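Local structure of TCP pilus virulence regulatory protein (Vibrio cholerae serotype O1, 5SUW) at residues Y12-F17 / F69-L74; F33-G38 / I79-I84; F7-Y12 / S128-G133. The protein is a transcription regulator of the AraC family that probably switches on virulence genes, including those of the toxin-coregulated pilus, by binding DNA. All coordinates share one frame; numbering follows the deposited sequence.

Strand 7-14 carries interactions 1 and 3, and its neighbour in one sheet of the cupin-like domain, strand 79-86, carries interaction 2. Interaction 2 is the buried core of the set: a regular antiparallel strand pair with backbone bonds and a tryptophan face. Interactions 1 and 3 are partly buried and share strand 7-14 through Tyr12. Interaction 1 joins that strand and its following loop to the second sheet, with a methionine, a water and one weak backbone bond. Interaction 3 lays a helix end against the same strand, mostly by apolar packing. Ligand 70G touches residues of all three, with Tyr12 common to interactions 1 and 3.

Interaction 1: Y12-F17 / F69-L74; sequences YRMSKF and FSLTSL. With 70G (3-[(1R)-8-methyl-1,2,3,4-tetrahydronaphthalen-1-yl]propanoic acid), chain B.
Met14 reaches across from strand 7-14 and rests its tip on the backbone of strand 66-73. With CG anti to the backbone N (chi1 -178°) and the chain extended beyond it, the side chain is a straight arm that ends over Leu71, Thr72 and Ser73. Its methyl CE lies 3.1 Å from Leu71 O and 3.2 Å from Ser73 N, a short spacing for such atoms. Further back on the arm, Met14 CG packs on Ser73 CB at 4.0 Å. This is the tight, buried part.

The other end is looser. The loop residue Phe17 gives a weak, bent backbone bond from N to Ser73 O at 3.2 Å. The CA of Phe17 adds a C-H contact to that same oxygen. Phe17 is an exposed residue, and its ring leans obliquely on Ser73 O and Leu74. Ser73 OG donates to a water at 2.8 Å, and the water in turn donates to Met14 O at 2.9 Å. The two strands are thus bridged by solvent here, without a regular sheet bond. Thr72 OG1 turns to Thr19 instead.

Tyr12 and Phe69 do not touch each other, but both border 70G. Methyl C01 of the ligand sits over the centre of the Tyr12 ring, 3.6 Å from Tyr12 CZ. Phe69 offers its ring edge to C05. Tyr12 OH bonds Tyr266 OH in helix 263-270. Lys31 and Lys230 hold the ligand by hydrogen bonds. Strand 7-14 and strand 66-73 belong to different sheets, so the contact joins the two sheets of the cupin-like fold beside its ligand pocket.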
loop_
_atom_site.group_PDB
_atom_site.type_symbol
_atom_site.label_atom_id
_atom_site.label_comp_id
_atom_site.label_asym_id
_atom_site.label_seq_id
_atom_site.Cartn_x
_atom_site.Cartn_y
_atom_site.Cartn_z
ATOM N N TYR A 12 -9.743 -4.481 -9.951
ATOM C CA TYR A 12 -10.399 -3.303 -10.495
ATOM C C TYR A 12 -10.364 -3.325 -12.017
ATOM O O TYR A 12 -9.326 -3.617 -12.618
ATOM C CB TYR A 12 -9.723 -2.033 -9.994
ATOM C CG TYR A 12 -9.600 -1.968 -8.494
ATOM C CD1 TYR A 12 -8.489 -2.474 -7.850
ATOM C CD2 TYR A 12 -10.599 -1.396 -7.723
ATOM C CE1 TYR A 12 -8.371 -2.409 -6.484
ATOM C CE2 TYR A 12 -10.490 -1.321 -6.355
ATOM C CZ TYR A 12 -9.379 -1.828 -5.738
ATOM O OH TYR A 12 -9.270 -1.762 -4.366
ATOM N N ARG A 13 -11.497 -3.007 -12.633
ATOM C CA ARG A 13 -11.603 -2.926 -14.082
ATOM C C ARG A 13 -11.232 -1.516 -14.543
ATOM O O ARG A 13 -11.442 -0.530 -13.831
ATOM C CB ARG A 13 -13.022 -3.293 -14.541
ATOM C CG ARG A 13 -13.180 -3.694 -16.018
ATOM C CD ARG A 13 -14.530 -3.219 -16.532
ATOM N NE ARG A 13 -14.994 -3.897 -17.739
ATOM C CZ ARG A 13 -16.186 -3.677 -18.296
ATOM N NH1 ARG A 13 -17.015 -2.796 -17.748
ATOM N NH2 ARG A 13 -16.555 -4.327 -19.398
ATOM N N MET A 14 -10.674 -1.432 -15.749
ATOM C CA MET A 14 -10.082 -0.187 -16.232
ATOM C C MET A 14 -10.260 -0.131 -17.743
ATOM O O MET A 14 -9.649 -0.923 -18.472
ATOM C CB MET A 14 -8.614 -0.121 -15.832
ATOM C CG MET A 14 -7.864 1.136 -16.210
ATOM S SD MET A 14 -6.402 1.206 -15.153
ATOM C CE MET A 14 -5.609 2.675 -15.770
ATOM N N SER A 15 -11.101 0.789 -18.213
ATOM C CA SER A 15 -11.417 0.874 -19.631
ATOM C C SER A 15 -10.366 1.713 -20.360
ATOM O O SER A 15 -9.456 2.285 -19.748
ATOM C CB SER A 15 -12.818 1.441 -19.817
ATOM O OG SER A 15 -13.045 2.469 -18.865
ATOM N N LYS A 16 -10.505 1.799 -21.687
ATOM C CA LYS A 16 -9.475 2.416 -22.513
ATOM C C LYS A 16 -9.230 3.870 -22.114
ATOM O O LYS A 16 -10.162 4.669 -21.978
ATOM C CB LYS A 16 -9.846 2.319 -24.001
ATOM C CG LYS A 16 -11.171 2.967 -24.409
ATOM C CD LYS A 16 -11.409 2.828 -25.921
ATOM C CE LYS A 16 -12.736 3.454 -26.369
ATOM N NZ LYS A 16 -12.766 3.777 -27.831
ATOM N N PHE A 17 -7.956 4.189 -21.894
ATOM C CA PHE A 17 -7.471 5.547 -21.664
ATOM C C PHE A 17 -8.081 6.189 -20.421
ATOM O O PHE A 17 -8.087 7.411 -20.294
ATOM C CB PHE A 17 -7.685 6.429 -22.905
ATOM C CG PHE A 17 -7.109 5.841 -24.172
ATOM C CD1 PHE A 17 -7.939 5.374 -25.186
ATOM C CD2 PHE A 17 -5.728 5.721 -24.334
ATOM C CE1 PHE A 17 -7.403 4.821 -26.343
ATOM C CE2 PHE A 17 -5.188 5.164 -25.488
ATOM C CZ PHE A 17 -6.028 4.712 -26.490
ATOM N N PHE A 69 0.941 8.933 -7.534
ATOM C CA PHE A 69 1.164 8.423 -8.873
ATOM C C PHE A 69 -0.172 8.263 -9.573
ATOM O O PHE A 69 -1.238 8.288 -8.948
ATOM C CB PHE A 69 1.945 7.098 -8.855
ATOM C CG PHE A 69 1.184 5.939 -8.288
ATOM C CD1 PHE A 69 1.229 5.660 -6.935
ATOM C CD2 PHE A 69 0.438 5.112 -9.116
ATOM C CE1 PHE A 69 0.531 4.588 -6.416
ATOM C CE2 PHE A 69 -0.252 4.042 -8.607
ATOM C CZ PHE A 69 -0.213 3.779 -7.251
ATOM N N SER A 70 -0.097 8.124 -10.891
ATOM C CA SER A 70 -1.257 7.806 -11.694
ATOM C C SER A 70 -0.960 6.568 -12.524
ATOM O O SER A 70 0.191 6.255 -12.845
ATOM C CB SER A 70 -1.663 8.967 -12.601
ATOM O OG SER A 70 -0.594 9.365 -13.439
ATOM N N LEU A 71 -2.030 5.859 -12.854
ATOM C CA LEU A 71 -1.968 4.687 -13.707
ATOM C C LEU A 71 -2.975 4.901 -14.821
ATOM O O LEU A 71 -4.159 5.128 -14.539
ATOM C CB LEU A 71 -2.290 3.426 -12.908
ATOM C CG LEU A 71 -2.011 2.099 -13.577
ATOM C CD1 LEU A 71 -0.514 1.945 -13.704
ATOM C CD2 LEU A 71 -2.604 1.006 -12.708
ATOM N N THR A 72 -2.510 4.840 -16.074
ATOM C CA THR A 72 -3.349 5.089 -17.246
ATOM C C THR A 72 -3.327 3.889 -18.183
ATOM O O THR A 72 -2.257 3.364 -18.496
ATOM C CB THR A 72 -2.896 6.326 -18.038
ATOM O OG1 THR A 72 -2.802 7.470 -17.176
ATOM C CG2 THR A 72 -3.888 6.618 -19.165
ATOM N N SER A 73 -4.504 3.493 -18.660
ATOM C CA SER A 73 -4.624 2.415 -19.629
ATOM C C SER A 73 -4.234 2.919 -21.011
ATOM O O SER A 73 -4.796 3.908 -21.489
ATOM C CB SER A 73 -6.051 1.885 -19.655
ATOM O OG SER A 73 -6.243 1.058 -20.791
ATOM N N LEU A 74 -3.271 2.246 -21.653
ATOM C CA LEU A 74 -2.928 2.508 -23.049
ATOM C C LEU A 74 -3.399 1.392 -23.980
ATOM O O LEU A 74 -2.855 1.224 -25.076
ATOM C CB LEU A 74 -1.423 2.737 -23.223
ATOM C CG LEU A 74 -0.702 3.667 -22.244
ATOM C CD1 LEU A 74 0.809 3.578 -22.424
ATOM C CD2 LEU A 74 -1.176 5.089 -22.439
HETATM C C10 70G B . -6.704 0.546 -3.057
HETATM C C11 70G B . -6.194 0.041 -1.699
HETATM C C14 70G B . -4.208 0.444 -8.526
HETATM C C15 70G B . -5.373 0.471 -9.215
HETATM C C01 70G B . -7.986 1.443 -6.524
HETATM C C02 70G B . -6.616 1.081 -7.196
HETATM C C03 70G B . -5.406 1.055 -6.487
HETATM C C04 70G B . -4.199 0.741 -7.156
HETATM C C05 70G B . -2.825 0.689 -6.442
HETATM C C06 70G B . -2.836 1.006 -4.942
HETATM C C07 70G B . -4.076 1.880 -4.519
HETATM C C08 70G B . -5.390 1.386 -4.999
HETATM C C09 70G B . -5.741 0.187 -4.178
HETATM O O12 70G B . -6.130 0.858 -0.677
HETATM O O13 70G B . -5.836 -1.082 -1.562
HETATM C C16 70G B . -6.613 0.790 -8.549
HETATM O O HOH W 1 -8.240 -0.900 -21.035
#

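Interaction 2: F33-G38 / I79-I84; sequences FWIDSG and INVSVI. With 70G (3-[(1R)-8-methyl-1,2,3,4-tetrahydronaphthalen-1-yl]propanoic acid), chain B.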
loop_
_atom_site.group_PDB
_atom_site.type_symbol
_atom_site.label_atom_id
_atom_site.label_comp_id
_atom_site.label_asym_id
_atom_site.label_seq_id
_atom_site.Cartn_x
_atom_site.Cartn_y
_atom_site.Cartn_z
ATOM N N PHE A 33 0.725 -4.703 -7.006
ATOM C CA PHE A 33 -0.302 -4.731 -8.037
ATOM C C PHE A 33 0.311 -4.955 -9.413
ATOM O O PHE A 33 1.491 -4.692 -9.656
ATOM C CB PHE A 33 -1.183 -3.466 -8.012
ATOM C CG PHE A 33 -0.484 -2.176 -8.397
ATOM C CD1 PHE A 33 0.058 -1.345 -7.426
ATOM C CD2 PHE A 33 -0.456 -1.751 -9.715
ATOM C CE1 PHE A 33 0.658 -0.131 -7.767
ATOM C CE2 PHE A 33 0.142 -0.546 -10.065
ATOM C CZ PHE A 33 0.688 0.269 -9.085
ATOM N N TRP A 34 -0.517 -5.490 -10.302
ATOM C CA TRP A 34 -0.148 -5.688 -11.691
ATOM C C TRP A 34 -1.420 -5.670 -12.518
ATOM O O TRP A 34 -2.526 -5.921 -12.010
ATOM C CB TRP A 34 0.612 -7.002 -11.901
ATOM C CG TRP A 34 -0.232 -8.189 -11.622
ATOM C CD1 TRP A 34 -0.901 -8.953 -12.534
ATOM C CD2 TRP A 34 -0.540 -8.736 -10.333
ATOM N NE1 TRP A 34 -1.600 -9.952 -11.892
ATOM C CE2 TRP A 34 -1.394 -9.841 -10.542
ATOM C CE3 TRP A 34 -0.160 -8.409 -9.025
ATOM C CZ2 TRP A 34 -1.871 -10.622 -9.495
ATOM C CZ3 TRP A 34 -0.626 -9.179 -7.992
ATOM C CH2 TRP A 34 -1.482 -10.275 -8.230
ATOM N N ILE A 35 -1.254 -5.339 -13.792
ATOM C CA ILE A 35 -2.327 -5.456 -14.770
ATOM C C ILE A 35 -2.274 -6.852 -15.378
ATOM O O ILE A 35 -1.227 -7.509 -15.409
ATOM C CB ILE A 35 -2.224 -4.373 -15.859
ATOM C CG1 ILE A 35 -1.126 -4.742 -16.878
ATOM C CG2 ILE A 35 -1.939 -3.002 -15.215
ATOM C CD1 ILE A 35 -0.802 -3.603 -17.854
ATOM N N ASP A 36 -3.422 -7.315 -15.871
ATOM C CA ASP A 36 -3.531 -8.677 -16.381
ATOM C C ASP A 36 -3.352 -8.774 -17.893
ATOM O O ASP A 36 -3.190 -9.883 -18.408
ATOM C CB ASP A 36 -4.887 -9.298 -15.981
ATOM C CG ASP A 36 -6.070 -8.749 -16.795
ATOM O OD1 ASP A 36 -5.952 -7.675 -17.431
ATOM O OD2 ASP A 36 -7.141 -9.400 -16.784
ATOM N N SER A 37 -3.390 -7.654 -18.611
ATOM C CA SER A 37 -3.248 -7.648 -20.061
ATOM C C SER A 37 -3.007 -6.214 -20.511
ATOM O O SER A 37 -3.257 -5.261 -19.764
ATOM C CB SER A 37 -4.485 -8.232 -20.750
ATOM O OG SER A 37 -5.646 -7.492 -20.408
ATOM N N GLY A 38 -2.529 -6.070 -21.740
ATOM C CA GLY A 38 -2.339 -4.736 -22.275
ATOM C C GLY A 38 -1.186 -3.957 -21.643
ATOM O O GLY A 38 -0.303 -4.492 -20.961
ATOM N N ILE A 79 -8.774 -3.647 -19.055
ATOM C CA ILE A 79 -7.651 -4.115 -18.256
ATOM C C ILE A 79 -8.151 -4.335 -16.836
ATOM O O ILE A 79 -8.843 -3.477 -16.275
ATOM C CB ILE A 79 -6.488 -3.099 -18.271
ATOM C CG1 ILE A 79 -5.766 -3.095 -19.620
ATOM C CG2 ILE A 79 -5.513 -3.366 -17.143
ATOM C CD1 ILE A 79 -4.692 -2.011 -19.718
ATOM N N ASN A 80 -7.804 -5.470 -16.253
ATOM C CA ASN A 80 -8.046 -5.706 -14.838
ATOM C C ASN A 80 -6.747 -5.501 -14.069
ATOM O O ASN A 80 -5.728 -6.134 -14.379
ATOM C CB ASN A 80 -8.596 -7.110 -14.607
ATOM C CG ASN A 80 -9.988 -7.264 -15.138
ATOM O OD1 ASN A 80 -10.251 -8.124 -15.972
ATOM N ND2 ASN A 80 -10.892 -6.402 -14.681
ATOM N N VAL A 81 -6.789 -4.608 -13.077
ATOM C CA VAL A 81 -5.691 -4.409 -12.142
ATOM C C VAL A 81 -5.980 -5.212 -10.881
ATOM O O VAL A 81 -7.047 -5.057 -10.267
ATOM C CB VAL A 81 -5.510 -2.921 -11.809
ATOM C CG1 VAL A 81 -4.218 -2.720 -11.034
ATOM C CG2 VAL A 81 -5.545 -2.109 -13.082
ATOM N N SER A 82 -5.034 -6.073 -10.496
ATOM C CA SER A 82 -5.120 -6.862 -9.274
ATOM C C SER A 82 -4.235 -6.241 -8.207
ATOM O O SER A 82 -3.079 -5.919 -8.472
ATOM C CB SER A 82 -4.696 -8.319 -9.509
ATOM O OG SER A 82 -5.421 -8.880 -10.583
ATOM N N VAL A 83 -4.774 -6.099 -7.001
ATOM C CA VAL A 83 -4.048 -5.541 -5.865
ATOM C C VAL A 83 -4.066 -6.545 -4.723
ATOM O O VAL A 83 -5.126 -7.079 -4.371
ATOM C CB VAL A 83 -4.655 -4.208 -5.399
ATOM C CG1 VAL A 83 -3.773 -3.586 -4.282
ATOM C CG2 VAL A 83 -4.833 -3.260 -6.588
ATOM N N ILE A 84 -2.899 -6.781 -4.133
ATOM C CA ILE A 84 -2.763 -7.624 -2.955
ATOM C C ILE A 84 -2.263 -6.760 -1.809
ATOM O O ILE A 84 -1.256 -6.056 -1.945
ATOM C CB ILE A 84 -1.808 -8.804 -3.197
ATOM C CG1 ILE A 84 -2.340 -9.682 -4.317
ATOM C CG2 ILE A 84 -1.619 -9.609 -1.913
ATOM C CD1 ILE A 84 -1.385 -10.826 -4.682
HETATM C C10 70G B . -6.704 0.546 -3.057
HETATM C C11 70G B . -6.194 0.041 -1.699
HETATM C C14 70G B . -4.208 0.444 -8.526
HETATM C C15 70G B . -5.373 0.471 -9.215
HETATM C C01 70G B . -7.986 1.443 -6.524
HETATM C C02 70G B . -6.616 1.081 -7.196
HETATM C C03 70G B . -5.406 1.055 -6.487
HETATM C C04 70G B . -4.199 0.741 -7.156
HETATM C C05 70G B . -2.825 0.689 -6.442
HETATM C C06 70G B . -2.836 1.006 -4.942
HETATM C C07 70G B . -4.076 1.880 -4.519
HETATM C C08 70G B . -5.390 1.386 -4.999
HETATM C C09 70G B . -5.741 0.187 -4.178
HETATM O O12 70G B . -6.130 0.858 -0.677
HETATM O O13 70G B . -5.836 -1.082 -1.562
HETATM C C16 70G B . -6.613 0.790 -8.549
HETATM O O HOH W 2 -4.279 -8.159 -12.849
#
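Trp34 and Asp36 both set CG between the backbone N and the carbonyl carbon (chi1 65° and 75°), and from there each meets strand 79-86. The indole turns one face to Ser82, whose CB sits over the six-membered ring, 3.9 Å from its centroid and displaced toward the rim. This is a CH-pi contact. Ile84 CD1 comes to the ring edge, 3.6 Å from Trp34 CH2. Leu127 and Val131 of helix 121-131 also touch the indole.

The strands run antiparallel. Trp34 and Ser82 form a hydrogen-bonded pair: the bond from Ser82 N to Trp34 O is nearly straight at 2.9 Å, and Trp34 N returns one to Ser82 O at 3.2 Å. On either side are the non-hydrogen-bonded pairs Phe33-Val83 and Ile35-Val81. These four point to the face away from the indole. There Phe33 turns a ring face to C05 of 70G, 3.7 Å from CD1, and Val81 CG1 also reaches the ligand.

Past the last pair, Asp36 N bonds Asn80 O at 3.0 Å. Asn80 N returns a bond to Asp36 OD1 at 3.1 Å. A water donates to Trp34 O and Asn80 O and accepts from Ser82 OG. Ser37 OG also donates to Asp36 OD1. The two donors come from above and below the carboxylate plane. They probably limit its rotation and would favour the charged form, though the nearby Asn80 oxygens would partly offset this.

Interaction 3: F7-Y12 / S128-G133; sequences FQTNVY and SEVVNG. With 70G (3-[(1R)-8-methyl-1,2,3,4-tetrahydronaphthalen-1-yl]propanoic acid), chain B.
The Phe7 ring has Val130 CG1 over one face, in a CH-pi contact with the methyl 4.2 Å from the ring centroid and 26° off the normal. Phe90 and Phe148 also meet this ring, so it sits in an aromatic cluster. The contact packs strand 7-14, an outermost strand of its sheet in the cupin-like domain, against the C-terminal end of helix 121-131. That helix closes with a Schellman motif. Gly133 is its C-prime residue, at positive phi, and Gly133 N bonds Val130 O at 3.2 Å. The second bond runs from Phe134 N back to Glu129 O.

Phe7, Thr9 and Val11 point toward the helix end, while Gln8 and Asn10 point away. Phe7 and Val130 cross at about a right angle, and their closest approach is CG to CG1 at 3.8 Å. Val130 CG1 also packs against Ile84 CD1 of strand 79-86, so it touches both the Phe7 ring and Ile84 of the neighbouring strand.

Thr9 stands in the middle. Its OG1 is flanked by the residue's own N and C (chi1 68°), and this turns it to Val131 O. The bond is weak, at 3.4 Å. The methyl CG2 of Thr9 lies 3.6 Å from Val130 O.

On the other side of the strand, Gln8 OE1 accepts from Lys230 NZ, which also bonds 70G, so this strand links the ligand site to the helix end. At the partly open margin the last pair is tight: Val11 CG2 presses on Val131 CG1 at 3.5 Å.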
loop_
_atom_site.group_PDB
_atom_site.type_symbol
_atom_site.label_atom_id
_atom_site.label_comp_id
_atom_site.label_asym_id
_atom_site.label_seq_id
_atom_site.Cartn_x
_atom_site.Cartn_y
_atom_site.Cartn_z
ATOM N N PHE A 7 -3.679 -12.337 3.335
ATOM C CA PHE A 7 -3.772 -11.450 2.182
ATOM C C PHE A 7 -5.181 -10.883 2.042
ATOM O O PHE A 7 -6.176 -11.578 2.273
ATOM C CB PHE A 7 -3.387 -12.186 0.890
ATOM C CG PHE A 7 -2.123 -12.983 1.005
ATOM C CD1 PHE A 7 -0.905 -12.417 0.684
ATOM C CD2 PHE A 7 -2.152 -14.293 1.443
ATOM C CE1 PHE A 7 0.264 -13.145 0.797
ATOM C CE2 PHE A 7 -0.986 -15.025 1.558
ATOM C CZ PHE A 7 0.226 -14.448 1.231
ATOM N N GLN A 8 -5.255 -9.612 1.662
ATOM C CA GLN A 8 -6.495 -8.973 1.244
ATOM C C GLN A 8 -6.315 -8.583 -0.213
ATOM O O GLN A 8 -5.272 -8.023 -0.586
ATOM C CB GLN A 8 -6.821 -7.754 2.118
ATOM C CG GLN A 8 -8.208 -7.148 1.892
ATOM C CD GLN A 8 -8.300 -6.366 0.590
ATOM O OE1 GLN A 8 -7.344 -5.692 0.185
ATOM N NE2 GLN A 8 -9.445 -6.467 -0.082
ATOM N N THR A 9 -7.304 -8.911 -1.045
ATOM C CA THR A 9 -7.131 -8.785 -2.487
ATOM C C THR A 9 -8.359 -8.148 -3.120
ATOM O O THR A 9 -9.480 -8.278 -2.613
ATOM C CB THR A 9 -6.865 -10.146 -3.150
ATOM O OG1 THR A 9 -8.042 -10.959 -3.060
ATOM C CG2 THR A 9 -5.707 -10.865 -2.468
ATOM N N ASN A 10 -8.124 -7.464 -4.245
ATOM C CA ASN A 10 -9.170 -6.827 -5.037
ATOM C C ASN A 10 -8.759 -6.796 -6.505
ATOM O O ASN A 10 -7.568 -6.812 -6.837
ATOM C CB ASN A 10 -9.454 -5.401 -4.543
ATOM C CG ASN A 10 -10.045 -5.376 -3.145
ATOM O OD1 ASN A 10 -9.342 -5.120 -2.170
ATOM N ND2 ASN A 10 -11.334 -5.674 -3.039
ATOM N N VAL A 11 -9.758 -6.738 -7.382
ATOM C CA VAL A 11 -9.541 -6.618 -8.818
ATOM C C VAL A 11 -10.392 -5.469 -9.338
ATOM O O VAL A 11 -11.623 -5.496 -9.210
ATOM C CB VAL A 11 -9.881 -7.916 -9.568
ATOM C CG1 VAL A 11 -9.690 -7.717 -11.060
ATOM C CG2 VAL A 11 -9.001 -9.036 -9.082
ATOM N N TYR A 12 -9.743 -4.481 -9.951
ATOM C CA TYR A 12 -10.399 -3.303 -10.495
ATOM C C TYR A 12 -10.364 -3.325 -12.017
ATOM O O TYR A 12 -9.326 -3.617 -12.618
ATOM C CB TYR A 12 -9.723 -2.033 -9.994
ATOM C CG TYR A 12 -9.600 -1.968 -8.494
ATOM C CD1 TYR A 12 -8.489 -2.474 -7.850
ATOM C CD2 TYR A 12 -10.599 -1.396 -7.723
ATOM C CE1 TYR A 12 -8.371 -2.409 -6.484
ATOM C CE2 TYR A 12 -10.490 -1.321 -6.355
ATOM C CZ TYR A 12 -9.379 -1.828 -5.738
ATOM O OH TYR A 12 -9.270 -1.762 -4.366
ATOM N N SER A 128 -1.716 -14.629 -8.958
ATOM C CA SER A 128 -3.096 -14.729 -9.433
ATOM C C SER A 128 -3.934 -15.611 -8.518
ATOM O O SER A 128 -5.058 -15.250 -8.147
ATOM C CB SER A 128 -3.130 -15.276 -10.863
ATOM O OG SER A 128 -2.727 -14.290 -11.803
ATOM N N GLU A 129 -3.401 -16.780 -8.152
ATOM C CA GLU A 129 -4.111 -17.674 -7.245
ATOM C C GLU A 129 -4.311 -17.036 -5.872
ATOM O O GLU A 129 -5.311 -17.319 -5.194
ATOM C CB GLU A 129 -3.353 -18.993 -7.123
ATOM C CG GLU A 129 -4.176 -20.128 -6.539
ATOM C CD GLU A 129 -5.515 -20.296 -7.234
ATOM O OE1 GLU A 129 -6.525 -20.489 -6.524
ATOM O OE2 GLU A 129 -5.556 -20.235 -8.485
ATOM N N VAL A 130 -3.375 -16.182 -5.446
ATOM C CA VAL A 130 -3.589 -15.395 -4.235
ATOM C C VAL A 130 -4.780 -14.464 -4.425
ATOM O O VAL A 130 -5.613 -14.299 -3.522
ATOM C CB VAL A 130 -2.309 -14.622 -3.861
ATOM C CG1 VAL A 130 -2.587 -13.595 -2.763
ATOM C CG2 VAL A 130 -1.224 -15.590 -3.403
ATOM N N VAL A 131 -4.896 -13.868 -5.613
ATOM C CA VAL A 131 -5.970 -12.915 -5.869
ATOM C C VAL A 131 -7.300 -13.634 -6.011
ATOM O O VAL A 131 -8.361 -13.057 -5.746
ATOM C CB VAL A 131 -5.623 -12.076 -7.109
ATOM C CG1 VAL A 131 -6.790 -11.230 -7.529
ATOM C CG2 VAL A 131 -4.449 -11.186 -6.800
ATOM N N ASN A 132 -7.270 -14.904 -6.405
ATOM C CA ASN A 132 -8.472 -15.719 -6.498
ATOM C C ASN A 132 -8.810 -16.417 -5.181
ATOM O O ASN A 132 -9.605 -17.358 -5.177
ATOM C CB ASN A 132 -8.322 -16.748 -7.621
ATOM C CG ASN A 132 -9.662 -17.218 -8.156
ATOM O OD1 ASN A 132 -10.675 -16.522 -8.030
ATOM N ND2 ASN A 132 -9.680 -18.405 -8.736
ATOM N N GLY A 133 -8.231 -15.977 -4.065
ATOM C CA GLY A 133 -8.569 -16.557 -2.771
ATOM C C GLY A 133 -8.264 -18.034 -2.645
ATOM O O GLY A 133 -8.906 -18.725 -1.843
HETATM C C10 70G B . -6.704 0.546 -3.057
HETATM C C11 70G B . -6.194 0.041 -1.699
HETATM C C14 70G B . -4.208 0.444 -8.526
HETATM C C15 70G B . -5.373 0.471 -9.215
HETATM C C01 70G B . -7.986 1.443 -6.524
HETATM C C02 70G B . -6.616 1.081 -7.196
HETATM C C03 70G B . -5.406 1.055 -6.487
HETATM C C04 70G B . -4.199 0.741 -7.156
HETATM C C05 70G B . -2.825 0.689 -6.442
HETATM C C06 70G B . -2.836 1.006 -4.942
HETATM C C07 70G B . -4.076 1.880 -4.519
HETATM C C08 70G B . -5.390 1.386 -4.999
HETATM C C09 70G B . -5.741 0.187 -4.178
HETATM O O12 70G B . -6.130 0.858 -0.677
HETATM O O13 70G B . -5.836 -1.082 -1.562
HETATM C C16 70G B . -6.613 0.790 -8.549
#